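Local coordinates for protein putative Nitroreductase (Anabaena variabilis ATCC 29413, PDB 3EO7) that binds flavin mononucleotide and, as a member of the nitroreductase family, probably acts as an oxidoreductase, at residues 317-321 and 469-474; 51-56 and 71-76; 155-161 and 244-248. All coordinates share one frame; numbering follows the deposited sequence. Where two conformers were deposited one is given.

Contact 1 (317-321 and 469-474); sequences PIYWG and LAAIQL
The indole of W320 is the main flat surface here, and it meets the helix 452-473 at its last turn. L469 O lies at the edge of the ring, near its plane, 3.9 Å from W320 CH2; the L469 side chain touches R334, a residue that binds the flavin. CG2 of I318 sits over one face, displaced toward the rim. Q473 approaches the six-membered ring obliquely, with CB and CG against CZ3; the W320 CZ3 to Q473 CB distance is 3.5 Å. The aromatic ring of F356 from helix 347-358 also meets the indole. The ring of Y319, which leads away from the helix, carries G321 N above its centre.

In Q473, CG stands anti to the backbone N (chi1 175°), which places it 3.7 Å from I318 CG2 while it still touches the indole; the bend at chi2 then turns the amide. I318 reaches further with CD1, 3.6 Å from A470 CB and 4.3 Å from L474 CD1. Shortened to an alanine here, the Q473 side chain would lose CG, and the indole and I318 CG2 would probably be left without the methylene they share.

The backbone polar groups of I318 and W320 find a partner in the Q366 side chain (I318 O with NE2, W320 N with OE1). The contact is thus carried mainly by apolar packing of I318 and the W320 indole on the last turn of the helix.

Contact 2 (51-56 and 71-76); sequences LKPYLQ and WQRLSR. With ACT (acetate ion), chain F.
Y54 begins its contact at CB, which rests 3.6 Å from Q72 CA. With CG anti to the carbonyl carbon (chi1 -52°), the ring is placed with one face over the CB of W71. This is a CH-pi contact: W71 CB stands 3.5 Å from the centroid of the Y54 ring and only 6° off its normal. The two aromatic rings themselves are slid apart, planes 28° to one another, so they hardly overlap. At the tip, Y54 OH donates a 2.6 Å bond to O of an acetate ion, probably from the crystallisation liquor, whose OXT sits over a face of the W71 indole, near its rim.

Closer to the start of the turn, S75 OG donates a 2.7 Å hydrogen bond to L51 O, coming from above the carbonyl plane rather than along a lone pair. Y54 N reaches the same oxygen from the opposite face, which leaves L51 O gripped twice. H133 gives S75 OG a further partner, while L51 CD2 packs 3.9 Å from W71 CE3.

The 3-10 turn is therefore fixed to the helix by two kinds of force: a buried serine hydroxyl ties the L51 carbonyl just ahead of the turn, and a tyrosine face covers the tryptophan methylene.

Contact 3 (155-161 and 244-248); sequences PALESTQ and QQNIS
I247 and S159 face each other where the short, weakly bonded helix about 155-159 meets the loop that follows strand 229-239. An inverse gamma turn centred on N246 sits in that loop, between the two residues that do most of the touching, Q245 and I247. The helix leads into strand 162-169, an antiparallel neighbour of 229-239 in the seven-stranded sheet, so the contact joins one strand's entry to its neighbour's exit.

The CB atoms of S159 and I247 point toward the opposing segments. CG1 of I247 is wedged between its own backbone N and carbonyl carbon (chi1 62°), and from there CD1 comes 3.7 Å from A156 CA and 3.5 Å from S159 OG. CG2 of the same isoleucine stands against S159 CB. Around this group, H208 touches both A156 and I247. The serine hydroxyl makes a weak bond back to P155 O within its own helix.

Q245 takes a different route, running extended beyond CG alongside the end of the helix. Its CG lies 3.4 Å from S159 O, and it crosses T160 obliquely, with T160 CG2 3.9 Å from Q245 OE1. T160 turns its hydroxyl the other way, giving A156 O a 2.7 Å bond with the donor tilted 17° from the carbonyl plane.

The amide of Q245 is well supplied with partners: NE2 bonds to D242 and OE1 accepts from D239 N. A water bridges the segments as well, donating to Q245 OE1 at 2.6 Å and accepting from Q161 N at 2.9 Å.

Read from the N terminus, the three contacts come in series; none nests or crosses. Contact 2 closes first, over a short connection that folds the chain just after strand 47-50 onto helix 66-82. Contact 3 spans a much longer excursion, bringing the chain beyond strand 229-239 to the lead-in of strand 162-169. D239 relates the two: its carboxylate forms a salt bridge with R73 and its backbone N bonds to Q245, although the nearest atoms of contacts 2 and 3 are about 8 Å apart. Contact 1 closes the last and longest span, of 147 residues, setting the loop before helix 325-333 against the end of helix 452-473; the R76 to E328 salt bridge joins contact 2 to helix 325-333.

Contact 1 (317-321 and 469-474)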
ATOM      1  N   PRO A 317       1.359 -15.910 -17.594  1.00 20.44           N
ATOM      2  CA  PRO A 317       1.941 -15.157 -16.460  1.00 18.42           C
ATOM      3  C   PRO A 317       3.223 -14.432 -16.804  1.00 18.93           C
ATOM      4  O   PRO A 317       3.934 -14.837 -17.730  1.00 18.59           O
ATOM      5  CB  PRO A 317       2.260 -16.252 -15.439  1.00 20.86           C
ATOM      6  CG  PRO A 317       2.570 -17.446 -16.275  1.00 22.61           C
ATOM      7  CD  PRO A 317       1.675 -17.350 -17.522  1.00 20.41           C
ATOM      8  N   ILE A 318       3.520 -13.375 -16.063  1.00 18.81           N
ATOM      9  CA  ILE A 318       4.794 -12.678 -16.177  1.00 18.07           C
ATOM     10  C   ILE A 318       5.854 -13.623 -15.621  1.00 17.12           C
ATOM     11  O   ILE A 318       5.672 -14.202 -14.549  1.00 18.28           O
ATOM     12  CB  ILE A 318       4.800 -11.363 -15.349  1.00 18.79           C
ATOM     13  CG1 ILE A 318       3.832 -10.343 -15.949  1.00 18.48           C
ATOM     14  CG2 ILE A 318       6.187 -10.753 -15.283  1.00 16.52           C
ATOM     15  CD1 ILE A 318       3.701  -9.041 -15.162  1.00 17.04           C
ATOM     16  N   TYR A 319       6.957 -13.779 -16.350  1.00 18.13           N
ATOM     17  CA  TYR A 319       8.076 -14.621 -15.909  1.00 18.26           C
ATOM     18  C   TYR A 319       9.038 -13.742 -15.137  1.00 18.49           C
ATOM     19  O   TYR A 319       9.546 -12.764 -15.677  1.00 19.41           O
ATOM     20  CB  TYR A 319       8.776 -15.282 -17.081  1.00 20.64           C
ATOM     21  CG  TYR A 319       9.971 -16.103 -16.640  1.00 19.89           C
ATOM     22  CD1 TYR A 319       9.823 -17.144 -15.723  1.00 21.85           C
ATOM     23  CD2 TYR A 319      11.234 -15.837 -17.141  1.00 25.57           C
ATOM     24  CE1 TYR A 319      10.925 -17.913 -15.326  1.00 25.62           C
ATOM     25  CE2 TYR A 319      12.323 -16.596 -16.762  1.00 24.80           C
ATOM     26  CZ  TYR A 319      12.171 -17.618 -15.859  1.00 24.04           C
ATOM     27  OH  TYR A 319      13.300 -18.340 -15.514  1.00 24.76           O
ATOM     28  N   TRP A 320       9.252 -14.089 -13.867  1.00 18.56           N
ATOM     29  CA  TRP A 320      10.107 -13.292 -12.980  1.00 17.91           C
ATOM     30  C   TRP A 320      11.557 -13.755 -12.848  1.00 19.94           C
ATOM     31  O   TRP A 320      12.264 -13.277 -11.965  1.00 18.73           O
ATOM     32  CB  TRP A 320       9.467 -13.208 -11.599  1.00 17.44           C
ATOM     33  CG  TRP A 320       8.175 -12.434 -11.599  1.00 18.85           C
ATOM     34  CD1 TRP A 320       6.903 -12.934 -11.546  1.00 18.96           C
ATOM     35  CD2 TRP A 320       8.055 -11.021 -11.660  1.00 14.34           C
ATOM     36  NE1 TRP A 320       5.983 -11.897 -11.546  1.00 18.43           N
ATOM     37  CE2 TRP A 320       6.670 -10.711 -11.617  1.00 14.68           C
ATOM     38  CE3 TRP A 320       8.981  -9.967 -11.710  1.00 17.14           C
ATOM     39  CZ2 TRP A 320       6.204  -9.405 -11.661  1.00 15.92           C
ATOM     40  CZ3 TRP A 320       8.505  -8.659 -11.720  1.00 17.80           C
ATOM     41  CH2 TRP A 320       7.131  -8.397 -11.675  1.00 16.95           C
ATOM     42  N   GLY A 321      12.008 -14.647 -13.738  1.00 20.24           N
ATOM     43  CA  GLY A 321      13.378 -15.143 -13.726  1.00 22.20           C
ATOM     44  C   GLY A 321      13.587 -16.288 -12.770  1.00 21.77           C
ATOM     45  O   GLY A 321      12.753 -16.574 -11.899  1.00 21.22           O
ATOM     46  N   LEU A 469       5.250  -2.723 -10.087  1.00 15.75           N
ATOM     47  CA  LEU A 469       6.332  -3.693 -10.292  1.00 15.40           C
ATOM     48  C   LEU A 469       6.142  -4.432 -11.613  1.00 16.32           C
ATOM     49  O   LEU A 469       7.097  -4.558 -12.408  1.00 15.90           O
ATOM     50  CB  LEU A 469       6.422  -4.637  -9.101  1.00 16.48           C
ATOM     51  CG  LEU A 469       6.957  -4.006  -7.801  1.00 15.43           C
ATOM     52  CD1 LEU A 469       6.808  -4.990  -6.609  1.00 15.25           C
ATOM     53  CD2 LEU A 469       8.403  -3.514  -7.977  1.00 15.32           C
ATOM     54  N   ALA A 470       4.925  -4.868 -11.888  1.00 16.10           N
ATOM     55  CA  ALA A 470       4.650  -5.531 -13.165  1.00 15.58           C
ATOM     56  C   ALA A 470       4.964  -4.618 -14.358  1.00 14.65           C
ATOM     57  O   ALA A 470       5.547  -5.072 -15.350  1.00 17.57           O
ATOM     58  CB  ALA A 470       3.212  -6.068 -13.233  1.00 14.99           C
ATOM     59  N   ALA A 471       4.582  -3.353 -14.266  1.00 15.70           N
ATOM     60  CA  ALA A 471       4.812  -2.395 -15.341  1.00 16.23           C
ATOM     61  C   ALA A 471       6.296  -2.278 -15.595  1.00 16.65           C
ATOM     62  O   ALA A 471       6.744  -2.376 -16.725  1.00 16.36           O
ATOM     63  CB  ALA A 471       4.207  -0.992 -14.989  1.00 14.64           C
ATOM     64  N   ILE A 472       7.071  -2.048 -14.539  1.00 16.53           N
ATOM     65  CA  ILE A 472       8.519  -1.909 -14.669  1.00 16.08           C
ATOM     66  C   ILE A 472       9.166  -3.175 -15.225  1.00 16.04           C
ATOM     67  O   ILE A 472      10.028  -3.086 -16.095  1.00 15.88           O
ATOM     68  CB  ILE A 472       9.170  -1.498 -13.328  1.00 17.82           C
ATOM     69  CG1 ILE A 472       8.654  -0.114 -12.878  1.00 17.70           C
ATOM     70  CG2 ILE A 472      10.731  -1.601 -13.428  1.00 15.57           C
ATOM     71  CD1 ILE A 472       8.845   1.032 -13.891  1.00 17.41           C
ATOM     72  N   GLN A 473       8.734  -4.354 -14.769  1.00 15.34           N
ATOM     73  CA  GLN A 473       9.232  -5.612 -15.312  1.00 15.90           C
ATOM     74  C   GLN A 473       9.024  -5.730 -16.814  1.00 17.94           C
ATOM     75  O   GLN A 473       9.869  -6.275 -17.507  1.00 16.67           O
ATOM     76  CB  GLN A 473       8.559  -6.781 -14.621  1.00 15.16           C
ATOM     77  CG  GLN A 473       8.885  -8.190 -15.159  1.00 16.33           C
ATOM     78  CD  GLN A 473      10.347  -8.573 -15.075  1.00 21.49           C
ATOM     79  OE1 GLN A 473      11.104  -8.031 -14.270  1.00 19.87           O
ATOM     80  NE2 GLN A 473      10.752  -9.550 -15.905  1.00 19.49           N
ATOM     81  N   LEU A 474       7.898  -5.211 -17.296  1.00 17.33           N
ATOM     82  CA  LEU A 474       7.546  -5.204 -18.717  1.00 16.92           C
ATOM     83  C   LEU A 474       8.070  -3.988 -19.500  1.00 18.70           C
ATOM     84  O   LEU A 474       7.640  -3.775 -20.633  1.00 18.21           O
ATOM     85  CB  LEU A 474       6.028  -5.329 -18.877  1.00 18.42           C
ATOM     86  CG  LEU A 474       5.393  -6.627 -18.330  1.00 21.25           C
ATOM     87  CD1 LEU A 474       3.926  -6.684 -18.711  1.00 25.04           C
ATOM     88  CD2 LEU A 474       6.098  -7.864 -18.814  1.00 28.22           C
TER

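Contact 2 (51-56 and 71-76)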
ATOM      1  N   LEU A  51      23.045  -4.352   8.773  1.00 16.96           N
ATOM      2  CA  LEU A  51      22.546  -5.415   7.899  1.00 17.76           C
ATOM      3  C   LEU A  51      23.259  -5.467   6.558  1.00 16.01           C
ATOM      4  O   LEU A  51      23.026  -6.371   5.767  1.00 16.25           O
ATOM      5  CB  LEU A  51      21.050  -5.260   7.657  1.00 19.15           C
ATOM      6  CG  LEU A  51      20.136  -5.384   8.882  1.00 20.73           C
ATOM      7  CD1 LEU A  51      18.715  -4.960   8.535  1.00 19.44           C
ATOM      8  CD2 LEU A  51      20.174  -6.802   9.434  1.00 20.87           C
ATOM      9  N   LYS A  52      24.072  -4.467   6.268  1.00 19.21           N
ATOM     10  CA  LYS A  52      24.757  -4.411   4.978  1.00 18.47           C
ATOM     11  C   LYS A  52      25.672  -5.599   4.658  1.00 19.25           C
ATOM     12  O   LYS A  52      25.684  -6.055   3.517  1.00 18.26           O
ATOM     13  CB  LYS A  52      25.513  -3.085   4.827  1.00 22.28           C
ATOM     14  CG  LYS A  52      24.576  -1.890   4.733  1.00 22.03           C
ATOM     15  CD  LYS A  52      25.292  -0.588   4.512  1.00 20.08           C
ATOM     16  CE  LYS A  52      26.227  -0.225   5.651  1.00 24.06           C
ATOM     17  NZ  LYS A  52      25.543  -0.031   6.970  1.00 21.69           N
ATOM     18  N   PRO A  53      26.445  -6.102   5.635  1.00 18.26           N
ATOM     19  CA  PRO A  53      27.281  -7.277   5.325  1.00 18.57           C
ATOM     20  C   PRO A  53      26.529  -8.504   4.809  1.00 22.52           C
ATOM     21  O   PRO A  53      27.135  -9.378   4.179  1.00 22.02           O
ATOM     22  CB  PRO A  53      27.957  -7.585   6.652  1.00 18.97           C
ATOM     23  CG  PRO A  53      28.002  -6.257   7.354  1.00 19.41           C
ATOM     24  CD  PRO A  53      26.673  -5.637   7.019  1.00 20.71           C
ATOM     25  N   TYR A  54      25.217  -8.548   5.014  1.00 20.96           N
ATOM     26  CA  TYR A  54      24.413  -9.701   4.593  1.00 23.66           C
ATOM     27  C   TYR A  54      23.617  -9.459   3.327  1.00 29.74           C
ATOM     28  O   TYR A  54      22.884 -10.338   2.884  1.00 30.53           O
ATOM     29  CB  TYR A  54      23.482 -10.110   5.736  1.00 23.31           C
ATOM     30  CG  TYR A  54      24.218 -10.312   7.011  1.00 20.68           C
ATOM     31  CD1 TYR A  54      24.936 -11.491   7.229  1.00 20.20           C
ATOM     32  CD2 TYR A  54      24.205  -9.346   8.007  1.00 24.76           C
ATOM     33  CE1 TYR A  54      25.622 -11.704   8.402  1.00 26.11           C
ATOM     34  CE2 TYR A  54      24.926  -9.538   9.188  1.00 28.26           C
ATOM     35  CZ  TYR A  54      25.613 -10.729   9.379  1.00 28.56           C
ATOM     36  OH  TYR A  54      26.323 -10.949  10.530  1.00 35.24           O
ATOM     37  N   LEU A  55      23.759  -8.273   2.751  1.00 33.82           N
ATOM     38  CA  LEU A  55      23.059  -7.883   1.528  1.00 40.84           C
ATOM     39  C   LEU A  55      24.126  -8.109   0.445  1.00 51.13           C
ATOM     40  O   LEU A  55      24.760  -7.166  -0.017  1.00 53.58           O
ATOM     41  CB  LEU A  55      22.679  -6.404   1.685  1.00 41.14           C
ATOM     42  CG  LEU A  55      21.636  -5.693   0.842  1.00 41.68           C
ATOM     43  CD1 LEU A  55      20.298  -6.286   1.164  1.00 31.82           C
ATOM     44  CD2 LEU A  55      21.638  -4.184   1.121  1.00 38.96           C
ATOM     45  N   GLN A  56      24.341  -9.355   0.030  1.00 60.29           N
ATOM     46  CA  GLN A  56      25.499  -9.644  -0.816  1.00 67.37           C
ATOM     47  C   GLN A  56      25.377 -10.710  -1.925  1.00 73.83           C
ATOM     48  O   GLN A  56      24.411 -10.701  -2.707  1.00 74.71           O
ATOM     49  CB  GLN A  56      26.627 -10.020   0.136  1.00 68.79           C
ATOM     50  CG  GLN A  56      26.237 -11.185   1.047  1.00 72.59           C
ATOM     51  CD  GLN A  56      27.420 -11.971   1.554  1.00 81.17           C
ATOM     52  OE1 GLN A  56      28.459 -12.064   0.886  1.00 86.21           O
ATOM     53  NE2 GLN A  56      27.259 -12.579   2.728  1.00 87.04           N
ATOM     54  N   TRP A  71      20.497 -14.045   8.756  1.00 17.99           N
ATOM     55  CA  TRP A  71      20.648 -12.590   8.695  1.00 17.66           C
ATOM     56  C   TRP A  71      20.520 -12.094   7.253  1.00 17.31           C
ATOM     57  O   TRP A  71      19.981 -11.014   7.045  1.00 18.52           O
ATOM     58  CB  TRP A  71      21.951 -12.120   9.323  1.00 18.16           C
ATOM     59  CG  TRP A  71      21.924 -12.128  10.836  1.00 19.16           C
ATOM     60  CD1 TRP A  71      22.536 -13.014  11.671  1.00 24.39           C
ATOM     61  CD2 TRP A  71      21.182 -11.233  11.668  1.00 22.03           C
ATOM     62  NE1 TRP A  71      22.253 -12.694  12.983  1.00 25.51           N
ATOM     63  CE2 TRP A  71      21.426 -11.608  13.008  1.00 26.06           C
ATOM     64  CE3 TRP A  71      20.390 -10.112  11.416  1.00 23.60           C
ATOM     65  CZ2 TRP A  71      20.873 -10.924  14.084  1.00 25.14           C
ATOM     66  CZ3 TRP A  71      19.838  -9.433  12.481  1.00 27.60           C
ATOM     67  CH2 TRP A  71      20.084  -9.846  13.801  1.00 22.92           C
ATOM     68  N   GLN A  72      21.021 -12.848   6.274  1.00 16.83           N
ATOM     69  CA  GLN A  72      20.877 -12.484   4.849  1.00 19.11           C
ATOM     70  C   GLN A  72      19.406 -12.374   4.458  1.00 17.65           C
ATOM     71  O   GLN A  72      19.018 -11.463   3.743  1.00 16.50           O
ATOM     72  CB  GLN A  72      21.509 -13.503   3.907  1.00 21.61           C
ATOM     73  CG  GLN A  72      23.020 -13.462   3.797  1.00 33.24           C
ATOM     74  CD  GLN A  72      23.582 -14.648   2.996  1.00 33.09           C
ATOM     75  OE1 GLN A  72      22.907 -15.191   2.108  1.00 48.52           O
ATOM     76  NE2 GLN A  72      24.817 -15.055   3.319  1.00 47.90           N
ATOM     77  N   ARG A  73      18.594 -13.300   4.939  1.00 14.47           N
ATOM     78  CA  ARG A  73      17.170 -13.269   4.635  1.00 16.15           C
ATOM     79  C   ARG A  73      16.503 -12.036   5.240  1.00 15.07           C
ATOM     80  O   ARG A  73      15.746 -11.361   4.558  1.00 15.94           O
ATOM     81  CB  ARG A  73      16.489 -14.554   5.132  1.00 13.95           C
ATOM     82  CG  ARG A  73      16.983 -15.832   4.465  1.00 18.86           C
ATOM     83  CD  ARG A  73      16.486 -17.042   5.243  1.00 18.81           C
ATOM     84  NE  ARG A  73      15.039 -17.170   5.099  1.00 16.01           N
ATOM     85  CZ  ARG A  73      14.245 -17.848   5.917  1.00 16.61           C
ATOM     86  NH1 ARG A  73      14.737 -18.444   7.005  1.00 19.00           N
ATOM     87  NH2 ARG A  73      12.953 -17.895   5.670  1.00 18.95           N
ATOM     88  N   LEU A  74      16.793 -11.724   6.513  1.00 17.02           N
ATOM     89  CA  LEU A  74      16.185 -10.526   7.143  1.00 17.73           C
ATOM     90  C   LEU A  74      16.670  -9.234   6.454  1.00 16.80           C
ATOM     91  O   LEU A  74      15.901  -8.307   6.192  1.00 16.58           O
ATOM     92  CB  LEU A  74      16.533 -10.456   8.654  1.00 16.96           C
ATOM     93  CG  LEU A  74      15.887  -9.241   9.381  1.00 20.59           C
ATOM     94  CD1 LEU A  74      14.352  -9.315   9.308  1.00 20.63           C
ATOM     95  CD2 LEU A  74      16.416  -9.141  10.847  1.00 22.60           C
ATOM     96  N   SER A  75      17.961  -9.188   6.155  1.00 16.26           N
ATOM     97  CA  SER A  75      18.575  -8.018   5.505  1.00 16.73           C
ATOM     98  C   SER A  75      17.927  -7.764   4.144  1.00 15.62           C
ATOM     99  O   SER A  75      17.526  -6.639   3.803  1.00 15.21           O
ATOM    100  CB  SER A  75      20.085  -8.242   5.368  1.00 17.90           C
ATOM    101  OG  SER A  75      20.712  -7.171   4.684  1.00 16.51           O
ATOM    102  N   ARG A  76      17.805  -8.820   3.363  1.00 14.55           N
ATOM    103  CA  ARG A  76      17.186  -8.724   2.042  1.00 19.08           C
ATOM    104  C   ARG A  76      15.700  -8.394   2.092  1.00 17.37           C
ATOM    105  O   ARG A  76      15.208  -7.581   1.284  1.00 16.31           O
ATOM    106  CB  ARG A  76      17.445 -10.020   1.260  1.00 19.55           C
ATOM    107  CG  ARG A  76      16.962 -10.048  -0.191  1.00 30.31           C
ATOM    108  CD  ARG A  76      17.226 -11.425  -0.836  1.00 33.68           C
ATOM    109  NE  ARG A  76      18.612 -11.844  -0.639  1.00 44.33           N
ATOM    110  CZ  ARG A  76      19.627 -11.552  -1.453  1.00 52.27           C
ATOM    111  NH1 ARG A  76      19.430 -10.832  -2.564  1.00 45.42           N
ATOM    112  NH2 ARG A  76      20.857 -11.993  -1.150  1.00 51.55           N
TER
HETATM  113  C   ACT F 704      25.063  -9.786  13.570  1.00 59.58           C
HETATM  114  O   ACT F 704      25.530  -9.420  12.461  1.00 58.51           O
HETATM  115  OXT ACT F 704      23.874  -9.493  13.748  1.00 62.25           O
HETATM  116  CH3 ACT F 704      25.846 -10.521  14.623  1.00 56.66           C

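Contact 3 (155-161 and 244-248)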
ATOM      1  N   PRO A 155      -3.759 -15.896  16.059  1.00 17.16           N
ATOM      2  CA  PRO A 155      -2.935 -17.133  16.002  1.00 20.12           C
ATOM      3  C   PRO A 155      -1.605 -17.011  15.286  1.00 18.37           C
ATOM      4  O   PRO A 155      -0.682 -17.775  15.584  1.00 19.86           O
ATOM      5  CB  PRO A 155      -3.831 -18.131  15.245  1.00 21.26           C
ATOM      6  CG  PRO A 155      -5.190 -17.550  15.276  1.00 29.38           C
ATOM      7  CD  PRO A 155      -5.058 -16.059  15.392  1.00 21.43           C
ATOM      8  N   ALA A 156      -1.481 -16.069  14.366  1.00 17.84           N
ATOM      9  CA  ALA A 156      -0.212 -15.897  13.655  1.00 17.03           C
ATOM     10  C   ALA A 156       0.921 -15.523  14.612  1.00 17.93           C
ATOM     11  O   ALA A 156       2.087 -15.786  14.317  1.00 19.34           O
ATOM     12  CB  ALA A 156      -0.336 -14.892  12.515  1.00 14.73           C
ATOM     13  N   LEU A 157       0.602 -14.901  15.746  1.00 18.78           N
ATOM     14  CA  LEU A 157       1.622 -14.555  16.746  1.00 17.80           C
ATOM     15  C   LEU A 157       2.090 -15.714  17.598  1.00 20.16           C
ATOM     16  O   LEU A 157       3.169 -15.688  18.166  1.00 18.95           O
ATOM     17  CB  LEU A 157       1.122 -13.408  17.644  1.00 18.78           C
ATOM     18  CG  LEU A 157       1.046 -12.052  16.931  1.00 18.92           C
ATOM     19  CD1 LEU A 157       0.127 -11.085  17.670  1.00 19.19           C
ATOM     20  CD2 LEU A 157       2.435 -11.431  16.770  1.00 17.90           C
ATOM     21  N   GLU A 158       1.299 -16.755  17.672  1.00 21.64           N
ATOM     22  CA  GLU A 158       1.677 -17.880  18.491  1.00 23.37           C
ATOM     23  C   GLU A 158       2.792 -18.741  17.835  1.00 21.40           C
ATOM     24  O   GLU A 158       3.641 -19.262  18.532  1.00 21.05           O
ATOM     25  CB  GLU A 158       0.428 -18.683  18.848  1.00 26.70           C
ATOM     26  CG  GLU A 158       0.642 -19.563  20.125  1.00 31.49           C
ATOM     27  CD  GLU A 158       0.836 -18.724  21.419  1.00 36.90           C
ATOM     28  OE1 GLU A 158      -0.163 -18.175  21.941  1.00 55.48           O
ATOM     29  OE2 GLU A 158       1.976 -18.640  21.928  1.00 34.17           O
ATOM     30  N   SER A 159       2.791 -18.825  16.504  1.00 25.04           N
ATOM     31  CA  SER A 159       3.709 -19.652  15.722  1.00 28.64           C
ATOM     32  C   SER A 159       5.034 -18.973  15.338  1.00 25.78           C
ATOM     33  O   SER A 159       6.056 -19.624  15.089  1.00 29.26           O
ATOM     34  CB  SER A 159       3.013 -20.006  14.371  1.00 32.00           C
ATOM     35  OG  SER A 159       1.592 -19.852  14.441  1.00 39.71           O
ATOM     36  N   THR A 160       5.015 -17.663  15.357  1.00 20.98           N
ATOM     37  CA  THR A 160       6.117 -16.864  14.850  1.00 17.41           C
ATOM     38  C   THR A 160       7.029 -16.296  15.933  1.00 18.21           C
ATOM     39  O   THR A 160       6.690 -16.303  17.120  1.00 18.67           O
ATOM     40  CB  THR A 160       5.543 -15.738  13.961  1.00 16.93           C
ATOM     41  OG1 THR A 160       4.600 -14.967  14.720  1.00 18.83           O
ATOM     42  CG2 THR A 160       4.872 -16.350  12.713  1.00 16.14           C
ATOM     43  N   GLN A 161       8.190 -15.821  15.481  1.00 15.40           N
ATOM     44  CA  GLN A 161       9.254 -15.326  16.337  1.00 18.20           C
ATOM     45  C   GLN A 161       9.623 -13.856  16.120  1.00 15.23           C
ATOM     46  O   GLN A 161      10.418 -13.289  16.887  1.00 17.18           O
ATOM     47  CB  GLN A 161      10.504 -16.190  16.073  1.00 20.16           C
ATOM     48  CG  GLN A 161      10.233 -17.665  16.255  1.00 26.08           C
ATOM     49  CD  GLN A 161      10.014 -18.007  17.699  1.00 37.72           C
ATOM     50  OE1 GLN A 161      10.714 -17.485  18.574  1.00 51.05           O
ATOM     51  NE2 GLN A 161       9.041 -18.898  17.974  1.00 46.97           N
ATOM     52  N   GLN A 244       6.496 -25.741  10.921  1.00 14.47           N
ATOM     53  CA  GLN A 244       5.517 -25.267  11.912  1.00 14.61           C
ATOM     54  C   GLN A 244       4.995 -23.833  11.703  1.00 18.16           C
ATOM     55  O   GLN A 244       3.991 -23.438  12.303  1.00 18.72           O
ATOM     56  CB  GLN A 244       6.112 -25.420  13.304  1.00 15.94           C
ATOM     57  CG  GLN A 244       6.352 -26.886  13.628  1.00 17.32           C
ATOM     58  CD  GLN A 244       5.039 -27.620  13.754  1.00 20.80           C
ATOM     59  OE1 GLN A 244       4.201 -27.217  14.552  1.00 18.76           O
ATOM     60  NE2 GLN A 244       4.841 -28.691  12.980  1.00 12.89           N
ATOM     61  N   GLN A 245       5.646 -23.085  10.832  1.00 17.22           N
ATOM     62  CA  GLN A 245       5.225 -21.732  10.521  1.00 17.61           C
ATOM     63  C   GLN A 245       4.457 -21.626   9.185  1.00 19.06           C
ATOM     64  O   GLN A 245       4.123 -20.539   8.751  1.00 17.77           O
ATOM     65  CB  GLN A 245       6.433 -20.793  10.616  1.00 17.86           C
ATOM     66  CG  GLN A 245       7.040 -20.735  12.013  1.00 16.34           C
ATOM     67  CD  GLN A 245       8.132 -19.686  12.139  1.00 16.33           C
ATOM     68  OE1 GLN A 245       7.943 -18.518  11.765  1.00 17.42           O
ATOM     69  NE2 GLN A 245       9.285 -20.097  12.672  1.00 16.77           N
ATOM     70  N   ASN A 246       4.172 -22.755   8.530  0.50 17.11           N
ATOM     71  CA  ASN A 246       3.360 -22.752   7.301  0.50 19.32           C
ATOM     72  C   ASN A 246       1.896 -22.875   7.737  0.50 19.94           C
ATOM     73  O   ASN A 246       1.217 -23.871   7.486  0.50 20.59           O
ATOM     74  CB  ASN A 246       3.742 -23.870   6.321  0.50 18.09           C
ATOM     75  CG  ASN A 246       2.977 -23.777   4.985  0.50 19.93           C
ATOM     76  OD1 ASN A 246       2.423 -22.731   4.630  0.50 17.36           O
ATOM     77  ND2 ASN A 246       2.943 -24.891   4.246  0.50 24.37           N
ATOM     78  N   ILE A 247       1.428 -21.811   8.370  1.00 19.89           N
ATOM     79  CA  ILE A 247       0.095 -21.757   8.967  1.00 20.33           C
ATOM     80  C   ILE A 247      -0.911 -21.132   8.052  1.00 19.34           C
ATOM     81  O   ILE A 247      -0.580 -20.397   7.117  1.00 18.32           O
ATOM     82  CB  ILE A 247       0.108 -20.984  10.310  1.00 21.08           C
ATOM     83  CG1 ILE A 247       0.531 -19.532  10.118  1.00 21.17           C
ATOM     84  CG2 ILE A 247       1.022 -21.701  11.332  1.00 24.26           C
ATOM     85  CD1 ILE A 247       0.416 -18.678  11.357  1.00 22.53           C
ATOM     86  N   SER A 248      -2.175 -21.405   8.341  1.00 16.54           N
ATOM     87  CA  SER A 248      -3.257 -20.859   7.570  1.00 18.12           C
ATOM     88  C   SER A 248      -3.343 -19.345   7.670  1.00 19.11           C
ATOM     89  O   SER A 248      -3.158 -18.797   8.746  1.00 18.63           O
ATOM     90  CB  SER A 248      -4.569 -21.440   8.101  1.00 23.67           C
ATOM     91  OG  SER A 248      -5.680 -20.727   7.626  1.00 31.87           O
TER
HETATM   92  O   HOH W   1       8.890 -16.254  12.703  1.00 17.95           O